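Side-chain contact in PelD (Pseudomonas aeruginosa, PDB 4EU0), which binds cyclic-di-GMP and acts as its effector in pellicle formation, the part in this chain holding its GAF and GGDEF-like domains: residues R268-D273 against Q279-F284. Numbering follows the deposited sequence.
Sequences RQYELD and QALGHF
Tyr270 and Phe284 carry most of this contact. Tyr270 points from the strand to the helix, and its CB sits squarely over the centre of the Phe284 ring. That CH-pi contact measures 3.5 Å from Tyr270 CB to the ring centroid and lies almost on the ring normal. The two rings are turned obliquely, with 39° between their planes and centroids 5.3 Å apart. With chi1 at -178° the phenol of Tyr270 extends away from the backbone N, past Phe284 CB, to the first turn of the helix. There Leu281 CD1 lies over one face of the phenol, offset toward the rim, in a CH-pi contact 4.1 Å from the centroid. Ala280 CB meets the phenol in plane at its edge, 3.5 Å from Tyr270 OH. Strand 265-272 is an outermost strand of the four-stranded antiparallel sheet in the PelD GGDEF domain. A short loop joins it to helix 280-288, which runs back nearly antiparallel against it; the segment axes make 166°. The Phe284 ring reaches across from the helix and lies against the strand between Tyr270 and Arg268. Phe284 CE1 touches Arg268 CB at 3.7 Å. Beyond CB the Arg268 chain turns away, and its guanidinium forms a salt bridge with Glu191. No hydrogen bond joins the two segments. Tyr270 OH comes within 3.3 Å of Leu281 N, but the angle is poor. On the strand's other side, Gln269 points away from the helix and its NE2 hydrogen-bonds to Gln240 OE1. Leu281 also packs on Leu187 of the sheet and Leu175 of helix 162-181.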
loop_
_atom_site.group_PDB
_atom_site.type_symbol
_atom_site.label_atom_id
_atom_site.label_comp_id
_atom_site.label_asym_id
_atom_site.label_seq_id
_atom_site.Cartn_x
_atom_site.Cartn_y
_atom_site.Cartn_z
ATOM N N ARG A 268 -1.314 6.379 -21.147
ATOM C CA ARG A 268 -0.386 5.265 -21.135
ATOM C C ARG A 268 -0.672 4.482 -19.874
ATOM O O ARG A 268 -0.824 5.057 -18.807
ATOM C CB ARG A 268 1.063 5.776 -21.132
ATOM C CG ARG A 268 1.471 6.579 -22.375
ATOM C CD ARG A 268 2.470 7.701 -21.989
ATOM N NE ARG A 268 2.880 8.563 -23.111
ATOM C CZ ARG A 268 3.491 8.111 -24.203
ATOM N NH1 ARG A 268 3.737 6.819 -24.325
ATOM N NH2 ARG A 268 3.846 8.938 -25.181
ATOM N N GLN A 269 -0.770 3.165 -20.002
ATOM C CA GLN A 269 -1.163 2.303 -18.892
ATOM C C GLN A 269 -0.106 1.233 -18.675
ATOM O O GLN A 269 0.448 0.699 -19.635
ATOM C CB GLN A 269 -2.518 1.661 -19.212
ATOM C CG GLN A 269 -3.124 0.815 -18.113
ATOM C CD GLN A 269 -4.481 0.216 -18.496
ATOM O OE1 GLN A 269 -5.141 0.661 -19.434
ATOM N NE2 GLN A 269 -4.903 -0.786 -17.746
ATOM N N TYR A 270 0.177 0.938 -17.412
ATOM C CA TYR A 270 1.096 -0.128 -17.046
ATOM C C TYR A 270 0.448 -0.990 -15.969
ATOM O O TYR A 270 0.197 -0.520 -14.859
ATOM C CB TYR A 270 2.416 0.470 -16.544
ATOM C CG TYR A 270 3.465 -0.554 -16.174
ATOM C CD1 TYR A 270 4.405 -0.984 -17.108
ATOM C CD2 TYR A 270 3.516 -1.088 -14.890
ATOM C CE1 TYR A 270 5.371 -1.916 -16.770
ATOM C CE2 TYR A 270 4.481 -2.030 -14.540
ATOM C CZ TYR A 270 5.398 -2.439 -15.490
ATOM O OH TYR A 270 6.354 -3.372 -15.158
ATOM N N GLU A 271 0.183 -2.256 -16.291
ATOM C CA GLU A 271 -0.400 -3.171 -15.302
ATOM C C GLU A 271 0.714 -3.872 -14.547
ATOM O O GLU A 271 1.581 -4.506 -15.157
ATOM C CB GLU A 271 -1.314 -4.205 -15.965
ATOM C CG GLU A 271 -2.685 -3.672 -16.377
ATOM C CD GLU A 271 -3.670 -4.787 -16.692
ATOM O OE1 GLU A 271 -3.360 -5.958 -16.389
ATOM O OE2 GLU A 271 -4.758 -4.501 -17.234
ATOM N N LEU A 272 0.702 -3.745 -13.222
ATOM C CA LEU A 272 1.734 -4.360 -12.389
ATOM C C LEU A 272 1.494 -5.859 -12.364
ATOM O O LEU A 272 0.364 -6.307 -12.180
ATOM C CB LEU A 272 1.718 -3.781 -10.966
ATOM C CG LEU A 272 2.413 -2.433 -10.733
ATOM C CD1 LEU A 272 1.660 -1.256 -11.367
ATOM C CD2 LEU A 272 2.590 -2.183 -9.243
ATOM N N ASP A 273 2.552 -6.631 -12.576
ATOM C CA ASP A 273 2.409 -8.085 -12.662
ATOM C C ASP A 273 3.743 -8.794 -12.490
ATOM O O ASP A 273 4.766 -8.364 -13.040
ATOM C CB ASP A 273 1.730 -8.488 -13.983
ATOM C CG ASP A 273 1.193 -9.911 -13.956
ATOM O OD1 ASP A 273 1.970 -10.851 -14.232
ATOM O OD2 ASP A 273 -0.010 -10.093 -13.676
ATOM N N GLN A 279 12.768 -4.905 -16.229
ATOM C CA GLN A 279 13.117 -3.622 -16.841
ATOM C C GLN A 279 11.896 -2.853 -17.353
ATOM O O GLN A 279 12.021 -1.721 -17.825
ATOM C CB GLN A 279 14.111 -3.840 -17.984
ATOM C CG GLN A 279 15.366 -4.600 -17.570
ATOM C CD GLN A 279 16.313 -3.785 -16.691
ATOM O OE1 GLN A 279 16.164 -2.570 -16.540
ATOM N NE2 GLN A 279 17.305 -4.460 -16.119
ATOM N N ALA A 280 10.724 -3.470 -17.247
ATOM C CA ALA A 280 9.517 -2.965 -17.903
ATOM C C ALA A 280 9.030 -1.637 -17.322
ATOM O O ALA A 280 8.687 -0.715 -18.065
ATOM C CB ALA A 280 8.412 -4.016 -17.855
ATOM N N LEU A 281 9.012 -1.541 -15.995
ATOM C CA LEU A 281 8.547 -0.319 -15.343
ATOM C C LEU A 281 9.447 0.871 -15.684
ATOM O O LEU A 281 8.964 1.982 -15.897
ATOM C CB LEU A 281 8.439 -0.525 -13.833
ATOM C CG LEU A 281 7.927 0.664 -13.019
ATOM C CD1 LEU A 281 6.542 1.111 -13.482
ATOM C CD2 LEU A 281 7.910 0.308 -11.535
ATOM N N GLY A 282 10.755 0.616 -15.739
ATOM C CA GLY A 282 11.733 1.616 -16.162
ATOM C C GLY A 282 11.494 2.112 -17.576
ATOM O O GLY A 282 11.507 3.309 -17.826
ATOM N N HIS A 283 11.279 1.184 -18.506
ATOM C CA HIS A 283 10.953 1.553 -19.879
ATOM C C HIS A 283 9.701 2.417 -19.946
ATOM O O HIS A 283 9.654 3.410 -20.671
ATOM C CB HIS A 283 10.792 0.310 -20.760
ATOM C CG HIS A 283 10.346 0.621 -22.152
ATOM N ND1 HIS A 283 11.200 1.115 -23.114
ATOM C CD2 HIS A 283 9.132 0.519 -22.742
ATOM C CE1 HIS A 283 10.530 1.310 -24.235
ATOM N NE2 HIS A 283 9.272 0.957 -24.037
ATOM N N PHE A 284 8.700 2.039 -19.162
ATOM C CA PHE A 284 7.433 2.753 -19.135
ATOM C C PHE A 284 7.615 4.188 -18.636
ATOM O O PHE A 284 7.212 5.138 -19.301
ATOM C CB PHE A 284 6.425 1.995 -18.273
ATOM C CG PHE A 284 5.108 2.709 -18.106
ATOM C CD1 PHE A 284 4.186 2.748 -19.146
ATOM C CD2 PHE A 284 4.786 3.345 -16.907
ATOM C CE1 PHE A 284 2.961 3.414 -18.985
ATOM C CE2 PHE A 284 3.561 4.008 -16.736
ATOM C CZ PHE A 284 2.647 4.040 -17.778
#